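Local structure of membrane-anchored mycosin mycp1 (Mycobacterium thermoresistibile, 4HVL) at residues P5-A10 with A199-V204; G157-L162 with A183-T188; G265-F270 with N354-G359; P77-E82 with T287-G292. The protein is a membrane-anchored, subtilisin-type serine protease that forms an essential component of the mycobacterial ESX-1 (type VII) secretion system. All coordinates share one frame; numbering follows the deposited sequence.

In the fold
From the N terminus, interaction 1 closes a loop of nearly 190 residues by laying the chain ahead of strand 23-25 against helix 194-206. Interaction 2 is nested inside that loop and joins helix 154-171 to strand 183-186. Interaction 4 opens at 77-82, which runs into the edge strand 82-86 of the seven-stranded parallel sheet, and closes at strand 288-289. It therefore crosses interaction 1 and also encloses interaction 2. Interaction 3 begins at 265-270, after interaction 1 has closed, and crosses interaction 4 by reaching 354-359, ahead of the last helix. Interaction 4 lies on the opposite side of the chain's centre from interactions 1 and 2, their centres about 32 and 29 Å away.

Interaction 1 of 4, residues P5-A10 with A199-V204; sequences PVIDPA and AVNYAV
P9 and N201 bring the two backbones together, with 6.8 Å between P9 CA and N201 CA, where the irregular N-terminal chain runs over the surface of helix 194-206. The parent fold is that of subtilisin, and this helix leads into strand 210-214 of its parallel sheet. N201 is touched by two side chains of the N-terminal chain. The CG2 methyl of I7 comes up obliquely against the root of the asparagine, 3.8 Å from N201 CB. Farther out, the ring of P9 presents CB to the amide end, 3.9 Å from N201 ND2. With CG anti to the backbone N (chi1 -175°), N201 reaches out from the helix so that its CB meets I7 and its amide nitrogen meets P9. No direct hydrogen bond crosses the contact. A water bridges it instead: it accepts from N201 ND2 at 2.9 Å and gives a long, weak bond to P9 O at 3.4 Å. The other end of the same amide is held by its own helix, since N201 OD1 is hydrogen-bonded to H205 ND1. H205 is a zinc ligand seen for this protein, although no zinc is bound to it in this chain. I7 also touches Y251. Just beyond I7 the chain bends in an Asx turn: A10 N donates to D8 OD1 at 3.0 Å, approaching from above the carboxylate plane, 52° out of it.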
loop_
_atom_site.group_PDB
_atom_site.type_symbol
_atom_site.label_atom_id
_atom_site.label_comp_id
_atom_site.label_asym_id
_atom_site.label_seq_id
_atom_site.Cartn_x
_atom_site.Cartn_y
_atom_site.Cartn_z
ATOM N N PRO A 5 -12.531 -1.980 14.667
ATOM C CA PRO A 5 -11.598 -1.572 15.712
ATOM C C PRO A 5 -12.020 -0.247 16.361
ATOM O O PRO A 5 -12.589 0.624 15.701
ATOM C CB PRO A 5 -10.273 -1.424 14.972
ATOM C CG PRO A 5 -10.631 -1.266 13.526
ATOM C CD PRO A 5 -11.955 -1.890 13.315
ATOM N N VAL A 6 -11.808 -0.130 17.663
ATOM C CA VAL A 6 -12.152 1.079 18.388
ATOM C C VAL A 6 -10.797 1.718 18.672
ATOM O O VAL A 6 -9.934 1.087 19.252
ATOM C CB VAL A 6 -12.979 0.757 19.668
ATOM C CG1 VAL A 6 -12.877 1.862 20.720
ATOM C CG2 VAL A 6 -14.435 0.538 19.293
ATOM N N ILE A 7 -10.614 2.948 18.203
ATOM C CA ILE A 7 -9.335 3.647 18.279
ATOM C C ILE A 7 -9.126 4.199 19.689
ATOM O O ILE A 7 -10.010 4.850 20.234
ATOM C CB ILE A 7 -9.307 4.837 17.285
ATOM C CG1 ILE A 7 -9.700 4.385 15.867
ATOM C CG2 ILE A 7 -7.941 5.516 17.289
ATOM C CD1 ILE A 7 -8.802 3.335 15.267
ATOM N N ASP A 8 -7.964 3.925 20.272
ATOM C CA ASP A 8 -7.541 4.551 21.515
ATOM C C ASP A 8 -6.394 5.531 21.208
ATOM O O ASP A 8 -5.228 5.126 21.106
ATOM C CB ASP A 8 -7.086 3.498 22.538
ATOM C CG ASP A 8 -6.551 4.126 23.845
ATOM O OD1 ASP A 8 -6.642 5.362 24.030
ATOM O OD2 ASP A 8 -6.012 3.375 24.680
ATOM N N PRO A 9 -6.718 6.832 21.108
ATOM C CA PRO A 9 -5.725 7.843 20.784
ATOM C C PRO A 9 -4.565 7.930 21.776
ATOM O O PRO A 9 -3.496 8.394 21.404
ATOM C CB PRO A 9 -6.516 9.163 20.787
ATOM C CG PRO A 9 -7.933 8.813 20.888
ATOM C CD PRO A 9 -8.028 7.426 21.425
ATOM N N ALA A 10 -4.760 7.514 23.022
ATOM C CA ALA A 10 -3.685 7.615 23.995
ATOM C C ALA A 10 -2.611 6.538 23.811
ATOM O O ALA A 10 -1.575 6.583 24.458
ATOM C CB ALA A 10 -4.244 7.571 25.403
ATOM N N ALA A 199 -1.624 5.008 15.881
ATOM C CA ALA A 199 -0.665 5.594 14.944
ATOM C C ALA A 199 -1.376 6.136 13.717
ATOM O O ALA A 199 -1.062 7.222 13.257
ATOM C CB ALA A 199 0.384 4.583 14.539
ATOM N N VAL A 200 -2.342 5.384 13.194
ATOM C CA VAL A 200 -3.088 5.816 12.015
ATOM C C VAL A 200 -3.832 7.094 12.352
ATOM O O VAL A 200 -3.789 8.079 11.591
ATOM C CB VAL A 200 -4.062 4.709 11.525
ATOM C CG1 VAL A 200 -4.940 5.223 10.405
ATOM C CG2 VAL A 200 -3.296 3.479 11.019
ATOM N N ASN A 201 -4.489 7.101 13.516
ATOM C CA ASN A 201 -5.198 8.295 13.999
ATOM C C ASN A 201 -4.302 9.523 14.111
ATOM O O ASN A 201 -4.710 10.612 13.724
ATOM C CB ASN A 201 -5.855 8.009 15.346
ATOM C CG ASN A 201 -6.707 9.171 15.849
ATOM O OD1 ASN A 201 -7.701 9.526 15.244
ATOM N ND2 ASN A 201 -6.316 9.748 16.973
ATOM N N TYR A 202 -3.106 9.342 14.672
ATOM C CA TYR A 202 -2.111 10.414 14.820
ATOM C C TYR A 202 -1.694 10.953 13.447
ATOM O O TYR A 202 -1.673 12.170 13.236
ATOM C CB TYR A 202 -0.934 9.825 15.589
ATOM C CG TYR A 202 0.343 10.630 15.781
ATOM C CD1 TYR A 202 0.533 11.406 16.909
ATOM C CD2 TYR A 202 1.387 10.517 14.875
ATOM C CE1 TYR A 202 1.718 12.083 17.112
ATOM C CE2 TYR A 202 2.571 11.184 15.056
ATOM C CZ TYR A 202 2.739 11.962 16.180
ATOM O OH TYR A 202 3.913 12.622 16.351
ATOM N N ALA A 203 -1.392 10.061 12.508
ATOM C CA ALA A 203 -1.022 10.483 11.158
ATOM C C ALA A 203 -2.113 11.314 10.497
ATOM O O ALA A 203 -1.843 12.365 9.906
ATOM C CB ALA A 203 -0.676 9.283 10.276
ATOM N N VAL A 204 -3.352 10.865 10.639
ATOM C CA VAL A 204 -4.477 11.468 9.919
ATOM C C VAL A 204 -5.023 12.704 10.624
ATOM O O VAL A 204 -5.308 13.702 9.962
ATOM C CB VAL A 204 -5.602 10.433 9.725
ATOM C CG1 VAL A 204 -6.923 11.093 9.489
ATOM C CG2 VAL A 204 -5.241 9.489 8.589
HETATM O O HOH W 1 -3.802 8.856 18.089
#

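Interaction 2 of 4, residues G157-L162 with A183-T188; sequences GSLRSL and ACYKVT
L159 faces A183 and Y185 across a buried, wholly apolar contact between a helix and a strand. Walking along the helix, G157 comes first, already inside the helix: its carbonyl O accepts from S161 N. S158 points its CB toward the strand but stops short of touching it. Besides taking the helical bond from L162 N, S158 O is hydrogen-bonded to H133 NE2, tying the helix to a residue that binds zinc together with T134 and E181. L159 follows and makes the contact with both of its branches. CG stands anti to the carbonyl carbon (chi1 -75°), which sends the forked end out to the strand. There CD2 rests on the methyl of A183, 3.9 Å from A183 CB, while CD1 reaches Y185 CE1 at 4.0 Å, meeting the ring at a slant. The tyrosine hydroxyl lies beyond this contact and is hydrogen-bonded to E193. R160 turns elsewhere, to a salt bridge with D20 and a bond to N151 O. L162, one turn after L159, packs on H133 and P248.

Helix 154-171 is the connecting helix of a beta-alpha-beta crossover from strand 127-132 to strand 176-179 of the parallel sheet. Strand 183-186 comes soon after and pairs antiparallel with strand 244-247, to which the C184-C222 disulfide lies close. L159 touches S247 as well, so this one leucine packs against both strands of the small sheet.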
loop_
_atom_site.group_PDB
_atom_site.type_symbol
_atom_site.label_atom_id
_atom_site.label_comp_id
_atom_site.label_asym_id
_atom_site.label_seq_id
_atom_site.Cartn_x
_atom_site.Cartn_y
_atom_site.Cartn_z
ATOM N N GLY A 157 4.452 -8.977 16.150
ATOM C CA GLY A 157 5.666 -8.170 16.129
ATOM C C GLY A 157 5.707 -7.230 14.944
ATOM O O GLY A 157 6.070 -6.060 15.070
ATOM N N SER A 158 5.340 -7.744 13.781
ATOM C CA SER A 158 5.303 -6.938 12.569
ATOM C C SER A 158 4.285 -5.767 12.708
ATOM O O SER A 158 4.536 -4.646 12.273
ATOM C CB SER A 158 5.019 -7.843 11.371
ATOM O OG SER A 158 4.672 -7.114 10.220
ATOM N N LEU A 159 3.171 -6.011 13.370
ATOM C CA LEU A 159 2.191 -4.935 13.631
ATOM C C LEU A 159 2.694 -3.923 14.672
ATOM O O LEU A 159 2.423 -2.728 14.569
ATOM C CB LEU A 159 0.843 -5.517 14.042
ATOM C CG LEU A 159 0.035 -6.134 12.893
ATOM C CD1 LEU A 159 -1.136 -6.943 13.433
ATOM C CD2 LEU A 159 -0.487 -5.088 11.928
ATOM N N ARG A 160 3.449 -4.388 15.657
ATOM C CA ARG A 160 4.084 -3.448 16.564
ATOM C C ARG A 160 5.101 -2.544 15.840
ATOM O O ARG A 160 5.107 -1.325 16.058
ATOM C CB ARG A 160 4.690 -4.178 17.766
ATOM C CG ARG A 160 3.641 -4.662 18.768
ATOM C CD ARG A 160 4.296 -5.088 20.068
ATOM N NE ARG A 160 5.109 -6.263 19.829
ATOM C CZ ARG A 160 4.660 -7.517 19.890
ATOM N NH1 ARG A 160 3.401 -7.766 20.203
ATOM N NH2 ARG A 160 5.485 -8.536 19.648
ATOM N N SER A 161 5.954 -3.108 14.980
ATOM C CA SER A 161 6.922 -2.265 14.212
ATOM C C SER A 161 6.231 -1.337 13.183
ATOM O O SER A 161 6.688 -0.214 12.912
ATOM C CB SER A 161 7.996 -3.126 13.542
ATOM O OG SER A 161 7.473 -3.861 12.465
ATOM N N LEU A 162 5.126 -1.808 12.624
ATOM C CA LEU A 162 4.325 -1.004 11.738
ATOM C C LEU A 162 3.749 0.231 12.433
ATOM O O LEU A 162 3.742 1.319 11.865
ATOM C CB LEU A 162 3.163 -1.829 11.178
ATOM C CG LEU A 162 2.307 -1.020 10.216
ATOM C CD1 LEU A 162 3.113 -0.658 8.972
ATOM C CD2 LEU A 162 1.042 -1.781 9.863
ATOM N N ALA A 183 -1.246 -7.140 6.962
ATOM C CA ALA A 183 -1.039 -8.273 7.880
ATOM C C ALA A 183 -2.355 -8.956 8.176
ATOM O O ALA A 183 -3.332 -8.291 8.483
ATOM C CB ALA A 183 -0.429 -7.789 9.171
ATOM N N CYS A 184 -2.356 -10.283 8.136
ATOM C CA CYS A 184 -3.576 -11.082 8.277
ATOM C C CYS A 184 -3.564 -11.965 9.515
ATOM O O CYS A 184 -2.547 -12.571 9.856
ATOM C CB CYS A 184 -3.758 -11.995 7.059
ATOM S SG CYS A 184 -3.935 -11.103 5.496
ATOM N N TYR A 185 -4.704 -12.039 10.182
ATOM C CA TYR A 185 -4.867 -12.992 11.267
ATOM C C TYR A 185 -6.341 -13.369 11.426
ATOM O O TYR A 185 -7.222 -12.669 10.920
ATOM C CB TYR A 185 -4.271 -12.444 12.568
ATOM C CG TYR A 185 -4.802 -11.117 13.069
ATOM C CD1 TYR A 185 -4.246 -9.909 12.635
ATOM C CD2 TYR A 185 -5.816 -11.058 14.030
ATOM C CE1 TYR A 185 -4.694 -8.702 13.107
ATOM C CE2 TYR A 185 -6.262 -9.838 14.520
ATOM C CZ TYR A 185 -5.693 -8.660 14.056
ATOM O OH TYR A 185 -6.147 -7.423 14.514
ATOM N N LYS A 186 -6.588 -14.473 12.117
ATOM C CA LYS A 186 -7.945 -14.961 12.312
ATOM C C LYS A 186 -8.666 -14.133 13.367
ATOM O O LYS A 186 -8.096 -13.778 14.402
ATOM C CB LYS A 186 -7.936 -16.439 12.696
ATOM C CG LYS A 186 -7.166 -17.280 11.684
ATOM C CD LYS A 186 -7.466 -18.759 11.759
ATOM C CE LYS A 186 -7.083 -19.396 13.090
ATOM N NZ LYS A 186 -7.999 -20.529 13.377
ATOM N N VAL A 187 -9.927 -13.832 13.087
ATOM C CA VAL A 187 -10.759 -13.021 13.974
ATOM C C VAL A 187 -10.869 -13.615 15.403
ATOM O O VAL A 187 -11.011 -12.876 16.380
ATOM C CB VAL A 187 -12.160 -12.777 13.336
ATOM C CG1 VAL A 187 -13.023 -14.033 13.336
ATOM C CG2 VAL A 187 -12.888 -11.660 14.070
ATOM N N THR A 188 -10.759 -14.931 15.530
ATOM C CA THR A 188 -10.858 -15.583 16.836
ATOM C C THR A 188 -9.543 -15.567 17.617
ATOM O O THR A 188 -9.523 -15.903 18.792
ATOM C CB THR A 188 -11.322 -17.039 16.676
ATOM O OG1 THR A 188 -10.509 -17.684 15.687
ATOM C CG2 THR A 188 -12.825 -17.080 16.260
#

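Interaction 3 of 4, residues G265-F270 with N354-G359; sequences GQPSNF and NYVGAG
P267 packs its ring against Y355 and V356, joining two irregular loops of the subtilisin fold, one between strands 256-261 and 277-282 of the parallel sheet and the other ahead of the C-terminal helix 363-368. The first shell is small and apolar. P267 CB lies 4.2 Å from Y355 CB, and the neighbouring ring atom P267 CG is 4.3 Å from V356 CG1, so adjacent carbons of the proline meet consecutive residues of the partner loop. Y355 takes part through the base of its side chain. Its CG stands anti to the carbonyl carbon (chi1 -52°), which carries the aromatic ring away from the proline and onto S273.

In the next shell, D353, just ahead of the contact residues, accepts through OD1 from both Y355 N and V356 N. V356 then opens a type II' beta turn with G357 at its second position, where phi is positive (62°), and the turn is closed by G359 N donating to V356 O at 2.9 Å. Backbone bonds from A358 to G278 and from G359 to A280 fasten this turn to edge strand 277-282. On the proline side, S268 bonds through its backbone to G260, and S268 OG is hydrogen-bonded to E284. S268 CB also lies over one face of the F270 ring, 3.6 Å above its plane and toward the rim.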
loop_
_atom_site.group_PDB
_atom_site.type_symbol
_atom_site.label_atom_id
_atom_site.label_comp_id
_atom_site.label_asym_id
_atom_site.label_seq_id
_atom_site.Cartn_x
_atom_site.Cartn_y
_atom_site.Cartn_z
ATOM N N GLY A 265 -10.625 -5.141 -16.184
ATOM C CA GLY A 265 -11.496 -4.409 -15.254
ATOM C C GLY A 265 -12.144 -5.246 -14.161
ATOM O O GLY A 265 -12.920 -4.723 -13.365
ATOM N N GLN A 266 -11.845 -6.540 -14.104
ATOM C CA GLN A 266 -12.418 -7.394 -13.050
ATOM C C GLN A 266 -11.590 -7.345 -11.759
ATOM O O GLN A 266 -10.391 -7.074 -11.800
ATOM C CB GLN A 266 -12.527 -8.852 -13.506
ATOM C CG GLN A 266 -13.371 -9.053 -14.749
ATOM C CD GLN A 266 -14.774 -8.500 -14.589
ATOM O OE1 GLN A 266 -15.425 -8.712 -13.565
ATOM N NE2 GLN A 266 -15.252 -7.787 -15.608
ATOM N N PRO A 267 -12.242 -7.583 -10.611
ATOM C CA PRO A 267 -11.529 -7.754 -9.367
ATOM C C PRO A 267 -10.478 -8.853 -9.516
ATOM O O PRO A 267 -10.764 -9.906 -10.091
ATOM C CB PRO A 267 -12.626 -8.187 -8.392
ATOM C CG PRO A 267 -13.887 -7.653 -8.973
ATOM C CD PRO A 267 -13.705 -7.713 -10.445
ATOM N N SER A 268 -9.264 -8.574 -9.066
ATOM C CA SER A 268 -8.186 -9.552 -9.058
ATOM C C SER A 268 -8.535 -10.678 -8.086
ATOM O O SER A 268 -8.975 -10.413 -6.954
ATOM C CB SER A 268 -6.883 -8.885 -8.589
ATOM O OG SER A 268 -6.493 -7.768 -9.393
ATOM N N ASN A 269 -8.293 -11.927 -8.486
ATOM C CA ASN A 269 -8.659 -13.070 -7.636
ATOM C C ASN A 269 -7.816 -13.272 -6.390
ATOM O O ASN A 269 -8.192 -14.019 -5.500
ATOM C CB ASN A 269 -8.732 -14.380 -8.437
ATOM C CG ASN A 269 -7.410 -14.783 -9.072
ATOM O OD1 ASN A 269 -6.365 -14.156 -8.878
ATOM N ND2 ASN A 269 -7.461 -15.840 -9.864
ATOM N N PHE A 270 -6.691 -12.584 -6.303
ATOM C CA PHE A 270 -5.897 -12.612 -5.091
ATOM C C PHE A 270 -6.235 -11.455 -4.134
ATOM O O PHE A 270 -5.692 -11.383 -3.035
ATOM C CB PHE A 270 -4.414 -12.575 -5.451
ATOM C CG PHE A 270 -4.044 -11.438 -6.344
ATOM C CD1 PHE A 270 -3.892 -10.151 -5.829
ATOM C CD2 PHE A 270 -3.854 -11.644 -7.712
ATOM C CE1 PHE A 270 -3.539 -9.095 -6.658
ATOM C CE2 PHE A 270 -3.515 -10.589 -8.543
ATOM C CZ PHE A 270 -3.365 -9.315 -8.016
ATOM N N ASN A 354 -17.321 -5.464 -1.355
ATOM C CA ASN A 354 -16.164 -5.792 -0.530
ATOM C C ASN A 354 -14.878 -6.065 -1.320
ATOM O O ASN A 354 -13.818 -6.224 -0.733
ATOM C CB ASN A 354 -16.516 -6.965 0.401
ATOM C CG ASN A 354 -17.351 -6.528 1.597
ATOM O OD1 ASN A 354 -17.907 -5.430 1.608
ATOM N ND2 ASN A 354 -17.427 -7.387 2.631
ATOM N N TYR A 355 -14.974 -6.098 -2.651
ATOM C CA TYR A 355 -13.821 -6.395 -3.487
ATOM C C TYR A 355 -13.153 -5.100 -3.945
ATOM O O TYR A 355 -11.920 -4.960 -3.868
ATOM C CB TYR A 355 -14.242 -7.289 -4.656
ATOM C CG TYR A 355 -14.984 -8.497 -4.153
ATOM C CD1 TYR A 355 -14.305 -9.605 -3.715
ATOM C CD2 TYR A 355 -16.379 -8.496 -4.061
ATOM C CE1 TYR A 355 -14.972 -10.707 -3.199
ATOM C CE2 TYR A 355 -17.068 -9.593 -3.551
ATOM C CZ TYR A 355 -16.350 -10.699 -3.119
ATOM O OH TYR A 355 -17.013 -11.802 -2.617
ATOM N N VAL A 356 -13.978 -4.144 -4.371
ATOM C CA VAL A 356 -13.505 -2.877 -4.915
ATOM C C VAL A 356 -14.004 -1.656 -4.145
ATOM O O VAL A 356 -13.632 -0.535 -4.471
ATOM C CB VAL A 356 -13.858 -2.727 -6.419
ATOM C CG1 VAL A 356 -13.160 -3.812 -7.226
ATOM C CG2 VAL A 356 -15.372 -2.732 -6.663
ATOM N N GLY A 357 -14.813 -1.863 -3.108
ATOM C CA GLY A 357 -15.376 -0.752 -2.364
ATOM C C GLY A 357 -16.250 0.088 -3.271
ATOM O O GLY A 357 -17.154 -0.445 -3.917
ATOM N N ALA A 358 -15.978 1.391 -3.318
ATOM C CA ALA A 358 -16.738 2.312 -4.169
ATOM C C ALA A 358 -16.315 2.184 -5.649
ATOM O O ALA A 358 -16.931 2.795 -6.532
ATOM C CB ALA A 358 -16.568 3.749 -3.698
ATOM N N GLY A 359 -15.263 1.407 -5.917
ATOM C CA GLY A 359 -14.877 1.101 -7.297
ATOM C C GLY A 359 -13.519 1.607 -7.735
ATOM O O GLY A 359 -12.659 1.987 -6.909
#

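Interaction 4 of 4, residues P77-E82 with T287-G292; sequences PRVPAE and TALGYG
L289, R78 and V79 account for most of this buried contact, which closes the loop between strands 65-70 and 82-86 of the subtilisin-type parallel sheet against the short strand 288-289 of a three-stranded antiparallel sheet. L289 sets CD1 against both other side chains and CD2 against R78 alone. Its CD1 methyl lies over one face of the R78 guanidinium, 3.6 Å from R78 NE and displaced toward the rim, while L289 CD2 is 3.9 Å from R78 CZ. The two side chains run at roughly a right angle. R78 bends at its third torsion (chi3 79°), and its flat end is fixed by a salt bridge from NH1 to D117 and a hydrogen bond from NE to R112 O. The guanidinium thus offers a face to the leucine while its N-H groups bond to D117 and R112. V79 adds the apolar half of the contact: V79 CG2 is 4.0 Å from L289 CD1, and the valine also packs on A106 and S107 of helix 102-110, the helix that follows H101 of the predicted charge relay. Beside the side chains a water links the two backbones, accepting from R78 N and donating to G292 O, at 3.0 Å each.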
loop_
_atom_site.group_PDB
_atom_site.type_symbol
_atom_site.label_atom_id
_atom_site.label_comp_id
_atom_site.label_asym_id
_atom_site.label_seq_id
_atom_site.Cartn_x
_atom_site.Cartn_y
_atom_site.Cartn_z
ATOM N N PRO A 77 17.998 8.330 -10.235
ATOM C CA PRO A 77 17.417 9.594 -10.630
ATOM C C PRO A 77 15.923 9.493 -10.958
ATOM O O PRO A 77 15.193 10.436 -10.642
ATOM C CB PRO A 77 18.263 10.022 -11.846
ATOM C CG PRO A 77 19.596 9.356 -11.638
ATOM C CD PRO A 77 19.284 8.058 -10.908
ATOM N N ARG A 78 15.460 8.377 -11.538
ATOM C CA ARG A 78 14.035 8.225 -11.852
ATOM C C ARG A 78 13.151 7.861 -10.677
ATOM O O ARG A 78 11.943 8.095 -10.743
ATOM C CB ARG A 78 13.812 7.234 -12.986
ATOM C CG ARG A 78 14.227 7.820 -14.325
ATOM C CD ARG A 78 13.935 6.861 -15.451
ATOM N NE ARG A 78 12.522 6.868 -15.838
ATOM C CZ ARG A 78 12.014 6.094 -16.787
ATOM N NH1 ARG A 78 12.800 5.243 -17.452
ATOM N NH2 ARG A 78 10.732 6.182 -17.087
ATOM N N VAL A 79 13.747 7.303 -9.616
ATOM C CA VAL A 79 13.035 7.013 -8.359
ATOM C C VAL A 79 13.894 7.595 -7.230
ATOM O O VAL A 79 14.600 6.860 -6.555
ATOM C CB VAL A 79 12.827 5.497 -8.150
ATOM C CG1 VAL A 79 11.816 5.229 -7.033
ATOM C CG2 VAL A 79 12.348 4.837 -9.439
ATOM N N PRO A 80 13.919 8.942 -7.101
ATOM C CA PRO A 80 14.883 9.618 -6.226
ATOM C C PRO A 80 14.468 9.615 -4.759
ATOM O O PRO A 80 14.290 10.671 -4.149
ATOM C CB PRO A 80 14.919 11.046 -6.792
ATOM C CG PRO A 80 13.548 11.247 -7.319
ATOM C CD PRO A 80 13.162 9.916 -7.913
ATOM N N ALA A 81 14.332 8.427 -4.192
ATOM C CA ALA A 81 13.857 8.281 -2.830
ATOM C C ALA A 81 14.838 8.797 -1.785
ATOM O O ALA A 81 16.037 8.814 -2.010
ATOM C CB ALA A 81 13.532 6.820 -2.548
ATOM N N GLU A 82 14.292 9.187 -0.633
ATOM C CA GLU A 82 15.067 9.694 0.492
ATOM C C GLU A 82 14.875 8.760 1.691
ATOM O O GLU A 82 13.833 8.092 1.793
ATOM C CB GLU A 82 14.653 11.126 0.804
ATOM C CG GLU A 82 15.014 12.104 -0.310
ATOM C CD GLU A 82 14.352 13.471 -0.144
ATOM O OE1 GLU A 82 14.716 14.184 0.805
ATOM O OE2 GLU A 82 13.461 13.839 -0.951
ATOM N N THR A 287 3.849 -2.677 -15.056
ATOM C CA THR A 287 5.163 -2.191 -15.464
ATOM C C THR A 287 5.588 -1.159 -14.449
ATOM O O THR A 287 4.783 -0.320 -14.023
ATOM C CB THR A 287 5.082 -1.573 -16.852
ATOM O OG1 THR A 287 4.703 -2.600 -17.771
ATOM C CG2 THR A 287 6.406 -0.953 -17.286
ATOM N N ALA A 288 6.845 -1.234 -14.040
ATOM C CA ALA A 288 7.373 -0.323 -13.048
ATOM C C ALA A 288 8.842 -0.069 -13.391
ATOM O O ALA A 288 9.300 -0.447 -14.493
ATOM C CB ALA A 288 7.191 -0.943 -11.661
ATOM N N LEU A 289 9.565 0.600 -12.500
ATOM C CA LEU A 289 11.006 0.799 -12.638
ATOM C C LEU A 289 11.792 0.054 -11.571
ATOM O O LEU A 289 11.332 -0.126 -10.438
ATOM C CB LEU A 289 11.364 2.288 -12.557
ATOM C CG LEU A 289 10.627 3.254 -13.508
ATOM C CD1 LEU A 289 11.130 4.684 -13.282
ATOM C CD2 LEU A 289 10.803 2.819 -14.950
ATOM N N GLY A 290 12.992 -0.367 -11.945
ATOM C CA GLY A 290 13.882 -1.100 -11.056
ATOM C C GLY A 290 14.917 -0.216 -10.381
ATOM O O GLY A 290 14.768 1.020 -10.301
ATOM N N TYR A 291 15.989 -0.866 -9.929
ATOM C CA TYR A 291 17.001 -0.243 -9.096
ATOM C C TYR A 291 17.836 0.809 -9.828
ATOM O O TYR A 291 18.530 1.588 -9.187
ATOM C CB TYR A 291 17.953 -1.301 -8.512
ATOM C CG TYR A 291 17.299 -2.428 -7.713
ATOM C CD1 TYR A 291 16.054 -2.257 -7.085
ATOM C CD2 TYR A 291 17.949 -3.655 -7.548
ATOM C CE1 TYR A 291 15.459 -3.285 -6.355
ATOM C CE2 TYR A 291 17.362 -4.676 -6.813
ATOM C CZ TYR A 291 16.108 -4.493 -6.228
ATOM O OH TYR A 291 15.538 -5.499 -5.473
ATOM N N GLY A 292 17.799 0.807 -11.157
ATOM C CA GLY A 292 18.518 1.816 -11.938
ATOM C C GLY A 292 17.558 2.800 -12.598
ATOM O O GLY A 292 17.980 3.646 -13.354
HETATM O O HOH W 2 17.170 6.527 -13.120
#